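Local structure of arylsulfatase (Pseudoalteromonas sp. MB47, 7AJ0) at residues A[88-99]-A[366-377]. The protein probably removes sulfate groups from the algal polysaccharide fucoidan as an exo-acting, calcium-binding sulfatase that assembles into hexamers. Numbering follows the deposited sequence.
Sequences NEGLRLTSMYSQ and SAGQVNNGLMDL
Asn372 holds its CG anti to the backbone N (chi1 -159°), which swings the amide toward segment 88-99; chi2 of 29° turns OD1 to it, and Thr94, with chi1 at 52°, brings OG1 up to meet it. Thr94 OG1 donates to Asn372 OD1 at 2.7 Å, coming in well out of the amide plane. Ser95 OG is placed 2.4 Å from Asn372 OD1, too short to be trusted in detail. Asparagine suits this corner by its carbonyl acceptor on a short stem. A leucine here would probably leave Thr94 OG1 without its acceptor at the break and free to turn. Here two parallel ladders part: Leu91 to Leu93 run beside Gln369 to Asn371, Arg92 N reaching Gln369 O at 2.7 Å, and the register slips by one residue before Met96 pairs with Met375. Leu93, Met96 and Met375 meet in an apolar cluster, where flexible methionine chains can fit round the corner, Met96 SD lying 3.6 Å from Met375 CG. Val370 CG1 lies over a face of the Arg92 guanidinium, near Ala74 of the second subunit. Strand 91-97 thus lies between 354-360 and strands 369-371 and 375-376, on the flank of the large mixed sheet of the alkaline phosphatase-like sulfatase domain. The chemistry implies that backbone bonds set the pairing, while at the break a water accepts from Ser95 N and donates to Asn371 O and Gly373 O.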
ATOM      1  N   ASN A  88      -5.999 -14.346 -39.514  1.00 23.33           N
ATOM      2  CA  ASN A  88      -7.193 -13.947 -40.252  1.00 23.74           C
ATOM      3  C   ASN A  88      -7.572 -14.973 -41.312  1.00 24.05           C
ATOM      4  O   ASN A  88      -8.753 -15.096 -41.659  1.00 24.36           O
ATOM      5  CB  ASN A  88      -6.977 -12.575 -40.892  1.00 24.04           C
ATOM      6  CG  ASN A  88      -6.881 -11.464 -39.864  1.00 23.85           C
ATOM      7  OD1 ASN A  88      -7.445 -11.561 -38.773  1.00 33.66           O
ATOM      8  ND2 ASN A  88      -6.167 -10.399 -40.209  1.00 28.46           N
ATOM      9  N   GLU A  89      -6.600 -15.709 -41.840  1.00 24.03           N
ATOM     10  CA  GLU A  89      -6.865 -16.792 -42.777  1.00 25.10           C
ATOM     11  C   GLU A  89      -6.947 -18.143 -42.085  1.00 24.11           C
ATOM     12  O   GLU A  89      -6.959 -19.177 -42.759  1.00 24.34           O
ATOM     13  CB  GLU A  89      -5.788 -16.814 -43.862  1.00 25.20           C
ATOM     14  CG  GLU A  89      -5.867 -15.615 -44.788  1.00 24.97           C
ATOM     15  CD  GLU A  89      -4.599 -15.399 -45.580  1.00 46.64           C
ATOM     16  OE1 GLU A  89      -3.698 -16.264 -45.523  1.00 56.05           O
ATOM     17  OE2 GLU A  89      -4.502 -14.355 -46.256  1.00 46.92           O
ATOM     18  N   GLY A  90      -7.012 -18.153 -40.760  1.00 23.69           N
ATOM     19  CA  GLY A  90      -7.123 -19.389 -39.997  1.00 23.50           C
ATOM     20  C   GLY A  90      -7.937 -19.179 -38.752  1.00 23.26           C
ATOM     21  O   GLY A  90      -8.930 -18.438 -38.765  1.00 23.42           O
ATOM     22  N   LEU A  91      -7.519 -19.815 -37.663  1.00 22.93           N
ATOM     23  CA  LEU A  91      -8.255 -19.816 -36.404  1.00 22.73           C
ATOM     24  C   LEU A  91      -7.409 -19.144 -35.334  1.00 22.36           C
ATOM     25  O   LEU A  91      -6.265 -19.548 -35.098  1.00 22.18           O
ATOM     26  CB  LEU A  91      -8.614 -21.247 -35.997  1.00 22.76           C
ATOM     27  CG  LEU A  91      -9.094 -21.505 -34.571  1.00 22.56           C
ATOM     28  CD1 LEU A  91     -10.390 -20.780 -34.287  1.00 25.74           C
ATOM     29  CD2 LEU A  91      -9.262 -23.006 -34.344  1.00 22.66           C
ATOM     30  N   ARG A  92      -7.969 -18.123 -34.692  1.00 22.29           N
ATOM     31  CA  ARG A  92      -7.309 -17.432 -33.594  1.00 22.00           C
ATOM     32  C   ARG A  92      -7.943 -17.880 -32.282  1.00 21.86           C
ATOM     33  O   ARG A  92      -9.150 -17.707 -32.080  1.00 22.01           O
ATOM     34  CB  ARG A  92      -7.413 -15.917 -33.756  1.00 22.08           C
ATOM     35  CG  ARG A  92      -6.738 -15.141 -32.637  1.00 25.45           C
ATOM     36  CD  ARG A  92      -6.509 -13.690 -33.018  1.00 26.87           C
ATOM     37  NE  ARG A  92      -7.755 -12.947 -33.184  1.00 25.67           N
ATOM     38  CZ  ARG A  92      -8.403 -12.337 -32.195  1.00 22.23           C
ATOM     39  NH1 ARG A  92      -7.935 -12.387 -30.955  1.00 29.24           N
ATOM     40  NH2 ARG A  92      -9.526 -11.679 -32.447  1.00 22.55           N
ATOM     41  N   LEU A  93      -7.133 -18.458 -31.402  1.00 21.63           N
ATOM     42  CA  LEU A  93      -7.585 -18.941 -30.104  1.00 21.53           C
ATOM     43  C   LEU A  93      -7.315 -17.870 -29.055  1.00 21.37           C
ATOM     44  O   LEU A  93      -6.172 -17.425 -28.895  1.00 21.23           O
ATOM     45  CB  LEU A  93      -6.875 -20.241 -29.736  1.00 21.45           C
ATOM     46  CG  LEU A  93      -7.139 -21.433 -30.653  1.00 21.66           C
ATOM     47  CD1 LEU A  93      -6.283 -22.617 -30.236  1.00 27.02           C
ATOM     48  CD2 LEU A  93      -8.609 -21.812 -30.640  1.00 21.87           C
ATOM     49  N   THR A  94      -8.361 -17.460 -28.341  1.00 21.44           N
ATOM     50  CA  THR A  94      -8.254 -16.414 -27.336  1.00 21.36           C
ATOM     51  C   THR A  94      -8.158 -16.956 -25.915  1.00 21.26           C
ATOM     52  O   THR A  94      -8.001 -16.166 -24.978  1.00 21.22           O
ATOM     53  CB  THR A  94      -9.446 -15.454 -27.437  1.00 21.58           C
ATOM     54  OG1 THR A  94     -10.674 -16.193 -27.405  1.00 23.03           O
ATOM     55  CG2 THR A  94      -9.381 -14.654 -28.727  1.00 25.77           C
ATOM     56  N   SER A  95      -8.241 -18.272 -25.728  1.00 21.25           N
ATOM     57  CA  SER A  95      -8.090 -18.908 -24.419  1.00 21.21           C
ATOM     58  C   SER A  95      -7.117 -20.079 -24.508  1.00 21.15           C
ATOM     59  O   SER A  95      -7.403 -21.206 -24.097  1.00 21.24           O
ATOM     60  CB  SER A  95      -9.441 -19.355 -23.866  1.00 21.39           C
ATOM     61  OG  SER A  95     -10.148 -18.254 -23.322  1.00 31.09           O
ATOM     62  N   MET A  96      -5.941 -19.809 -25.062  1.00 21.05           N
ATOM     63  CA  MET A  96      -4.848 -20.770 -25.119  1.00 21.03           C
ATOM     64  C   MET A  96      -3.948 -20.557 -23.910  1.00 24.92           C
ATOM     65  O   MET A  96      -3.669 -19.417 -23.525  1.00 20.90           O
ATOM     66  CB  MET A  96      -4.063 -20.593 -26.418  1.00 21.02           C
ATOM     67  CG  MET A  96      -2.827 -21.458 -26.555  1.00 21.05           C
ATOM     68  SD  MET A  96      -3.169 -23.209 -26.728  1.00102.39           S
ATOM     69  CE  MET A  96      -1.639 -23.731 -27.491  1.00 42.08           C
ATOM     70  N   TYR A  97      -3.493 -21.658 -23.311  1.00 21.05           N
ATOM     71  CA  TYR A  97      -2.810 -21.597 -22.029  1.00 21.08           C
ATOM     72  C   TYR A  97      -1.482 -22.334 -22.063  1.00 21.16           C
ATOM     73  O   TYR A  97      -1.343 -23.368 -22.722  1.00 26.33           O
ATOM     74  CB  TYR A  97      -3.694 -22.182 -20.908  1.00 21.20           C
ATOM     75  CG  TYR A  97      -4.737 -21.205 -20.437  1.00 21.17           C
ATOM     76  CD1 TYR A  97      -4.425 -20.234 -19.497  1.00 21.16           C
ATOM     77  CD2 TYR A  97      -6.024 -21.233 -20.948  1.00 21.21           C
ATOM     78  CE1 TYR A  97      -5.368 -19.323 -19.073  1.00 21.19           C
ATOM     79  CE2 TYR A  97      -6.975 -20.329 -20.528  1.00 21.75           C
ATOM     80  CZ  TYR A  97      -6.641 -19.375 -19.589  1.00 21.23           C
ATOM     81  OH  TYR A  97      -7.583 -18.468 -19.168  1.00 21.32           O
ATOM     82  N   SER A  98      -0.511 -21.778 -21.332  1.00 21.17           N
ATOM     83  CA  SER A  98       0.815 -22.363 -21.202  1.00 21.32           C
ATOM     84  C   SER A  98       1.145 -22.544 -19.727  1.00 21.48           C
ATOM     85  O   SER A  98       0.283 -22.332 -18.867  1.00 21.49           O
ATOM     86  CB  SER A  98       1.857 -21.471 -21.871  1.00 21.56           C
ATOM     87  OG  SER A  98       1.980 -20.240 -21.176  1.00 21.21           O
ATOM     88  N   GLN A  99       2.374 -22.913 -19.420  1.00 21.68           N
ATOM     89  CA  GLN A  99       2.883 -22.877 -18.052  1.00 21.89           C
ATOM     90  C   GLN A  99       3.487 -21.510 -17.773  1.00 21.84           C
ATOM     91  O   GLN A  99       3.703 -20.708 -18.682  1.00 21.67           O
ATOM     92  CB  GLN A  99       3.902 -23.989 -17.850  1.00 22.21           C
ATOM     93  CG  GLN A  99       3.381 -25.362 -18.235  1.00 22.31           C
ATOM     94  CD  GLN A  99       2.148 -25.758 -17.448  1.00 22.34           C
ATOM     95  OE1 GLN A  99       2.184 -25.856 -16.220  1.00 32.88           O
ATOM     96  NE2 GLN A  99       1.043 -25.978 -18.151  1.00 22.18           N
ATOM     97  N   SER A 366     -11.112 -23.331 -41.644  1.00 24.95           N
ATOM     98  CA  SER A 366     -11.738 -22.202 -42.312  1.00 25.22           C
ATOM     99  C   SER A 366     -11.177 -20.889 -41.780  1.00 24.84           C
ATOM    100  O   SER A 366     -10.842 -20.757 -40.599  1.00 24.38           O
ATOM    101  CB  SER A 366     -13.252 -22.247 -42.124  1.00 25.52           C
ATOM    102  OG  SER A 366     -13.799 -23.400 -42.740  1.00 37.38           O
ATOM    103  N   ALA A 367     -11.076 -19.912 -42.673  1.00 25.08           N
ATOM    104  CA  ALA A 367     -10.475 -18.634 -42.338  1.00 24.82           C
ATOM    105  C   ALA A 367     -11.423 -17.779 -41.509  1.00 24.76           C
ATOM    106  O   ALA A 367     -12.647 -17.884 -41.615  1.00 25.09           O
ATOM    107  CB  ALA A 367     -10.083 -17.884 -43.612  1.00 25.19           C
ATOM    108  N   GLY A 368     -10.837 -16.925 -40.673  1.00 24.37           N
ATOM    109  CA  GLY A 368     -11.606 -15.933 -39.956  1.00 24.37           C
ATOM    110  C   GLY A 368     -12.299 -16.423 -38.712  1.00 24.14           C
ATOM    111  O   GLY A 368     -13.302 -15.830 -38.301  1.00 24.31           O
ATOM    112  N   GLN A 369     -11.800 -17.484 -38.092  1.00 23.82           N
ATOM    113  CA  GLN A 369     -12.392 -18.007 -36.872  1.00 24.21           C
ATOM    114  C   GLN A 369     -11.694 -17.420 -35.653  1.00 23.18           C
ATOM    115  O   GLN A 369     -10.461 -17.415 -35.575  1.00 31.85           O
ATOM    116  CB  GLN A 369     -12.292 -19.531 -36.825  1.00 23.60           C
ATOM    117  CG  GLN A 369     -13.235 -20.257 -37.747  1.00 24.08           C
ATOM    118  CD  GLN A 369     -13.104 -21.759 -37.613  1.00 24.08           C
ATOM    119  OE1 GLN A 369     -13.656 -22.361 -36.691  1.00 24.67           O
ATOM    120  NE2 GLN A 369     -12.357 -22.372 -38.524  1.00 24.19           N
ATOM    121  N   VAL A 370     -12.486 -16.930 -34.704  1.00 23.17           N
ATOM    122  CA  VAL A 370     -12.004 -16.554 -33.381  1.00 22.81           C
ATOM    123  C   VAL A 370     -12.770 -17.407 -32.380  1.00 22.77           C
ATOM    124  O   VAL A 370     -14.003 -17.323 -32.301  1.00 23.06           O
ATOM    125  CB  VAL A 370     -12.190 -15.057 -33.096  1.00 22.87           C
ATOM    126  CG1 VAL A 370     -11.415 -14.663 -31.849  1.00 22.52           C
ATOM    127  CG2 VAL A 370     -11.740 -14.230 -34.287  1.00 23.07           C
ATOM    128  N   ASN A 371     -12.045 -18.238 -31.635  1.00 22.48           N
ATOM    129  CA  ASN A 371     -12.643 -19.242 -30.765  1.00 22.49           C
ATOM    130  C   ASN A 371     -12.036 -19.129 -29.377  1.00 22.18           C
ATOM    131  O   ASN A 371     -10.810 -19.161 -29.228  1.00 21.92           O
ATOM    132  CB  ASN A 371     -12.423 -20.648 -31.331  1.00 22.57           C
ATOM    133  CG  ASN A 371     -13.370 -21.670 -30.741  1.00 22.75           C
ATOM    134  OD1 ASN A 371     -13.709 -21.611 -29.560  1.00 22.67           O
ATOM    135  ND2 ASN A 371     -13.808 -22.613 -31.565  1.00 29.09           N
ATOM    136  N   ASN A 372     -12.894 -19.006 -28.364  1.00 22.25           N
ATOM    137  CA  ASN A 372     -12.463 -18.840 -26.984  1.00 22.04           C
ATOM    138  C   ASN A 372     -12.444 -20.159 -26.215  1.00 22.02           C
ATOM    139  O   ASN A 372     -12.381 -20.148 -24.981  1.00 21.94           O
ATOM    140  CB  ASN A 372     -13.368 -17.828 -26.278  1.00 22.19           C
ATOM    141  CG  ASN A 372     -12.719 -17.214 -25.051  1.00 21.99           C
ATOM    142  OD1 ASN A 372     -11.497 -17.083 -24.979  1.00 21.74           O
ATOM    143  ND2 ASN A 372     -13.538 -16.832 -24.077  1.00 22.15           N
ATOM    144  N   GLY A 373     -12.489 -21.290 -26.916  1.00 22.13           N
ATOM    145  CA  GLY A 373     -12.474 -22.574 -26.241  1.00 22.17           C
ATOM    146  C   GLY A 373     -11.134 -22.866 -25.591  1.00 21.92           C
ATOM    147  O   GLY A 373     -10.075 -22.477 -26.083  1.00 21.74           O
ATOM    148  N   LEU A 374     -11.187 -23.575 -24.467  1.00 21.97           N
ATOM    149  CA  LEU A 374      -9.984 -23.821 -23.686  1.00 21.80           C
ATOM    150  C   LEU A 374      -9.035 -24.752 -24.432  1.00 21.80           C
ATOM    151  O   LEU A 374      -9.443 -25.769 -24.992  1.00 22.01           O
ATOM    152  CB  LEU A 374     -10.343 -24.432 -22.333  1.00 21.94           C
ATOM    153  CG  LEU A 374     -11.188 -23.582 -21.384  1.00 21.99           C
ATOM    154  CD1 LEU A 374     -11.322 -24.292 -20.035  1.00 22.15           C
ATOM    155  CD2 LEU A 374     -10.598 -22.195 -21.209  1.00 21.76           C
ATOM    156  N   MET A 375      -7.751 -24.393 -24.434  1.00 21.61           N
ATOM    157  CA  MET A 375      -6.725 -25.225 -25.046  1.00 21.64           C
ATOM    158  C   MET A 375      -5.413 -25.018 -24.303  1.00 21.52           C
ATOM    159  O   MET A 375      -5.167 -23.953 -23.732  1.00 21.36           O
ATOM    160  CB  MET A 375      -6.555 -24.913 -26.535  1.00 25.58           C
ATOM    161  CG  MET A 375      -5.550 -25.817 -27.227  1.00 22.53           C
ATOM    162  SD  MET A 375      -5.895 -26.062 -28.975  1.00 29.52           S
ATOM    163  CE  MET A 375      -4.428 -26.964 -29.482  1.00 26.20           C
ATOM    164  N   ASP A 376      -4.574 -26.051 -24.326  1.00 29.15           N
ATOM    165  CA  ASP A 376      -3.351 -26.127 -23.539  1.00 21.64           C
ATOM    166  C   ASP A 376      -2.184 -26.446 -24.462  1.00 21.69           C
ATOM    167  O   ASP A 376      -2.369 -26.926 -25.582  1.00 21.79           O
ATOM    168  CB  ASP A 376      -3.490 -27.204 -22.443  1.00 21.88           C
ATOM    169  CG  ASP A 376      -2.458 -27.069 -21.337  1.00 41.77           C
ATOM    170  OD1 ASP A 376      -1.245 -27.146 -21.625  1.00 44.19           O
ATOM    171  OD2 ASP A 376      -2.867 -26.893 -20.169  1.00 51.63           O
ATOM    172  N   LEU A 377      -0.966 -26.169 -23.986  1.00 21.67           N
ATOM    173  CA  LEU A 377       0.214 -26.587 -24.737  1.00 21.80           C
ATOM    174  C   LEU A 377       0.306 -28.107 -24.829  1.00 28.88           C
ATOM    175  O   LEU A 377       0.780 -28.641 -25.839  1.00 22.28           O
ATOM    176  CB  LEU A 377       1.487 -26.034 -24.099  1.00 23.16           C
ATOM    177  CG  LEU A 377       1.864 -24.583 -24.399  1.00 21.57           C
ATOM    178  CD1 LEU A 377       3.142 -24.222 -23.647  1.00 21.66           C
ATOM    179  CD2 LEU A 377       2.032 -24.341 -25.888  1.00 31.60           C
TER
HETATM  180  O   HOH W   1      -9.215 -20.259 -27.367  1.00 22.07           O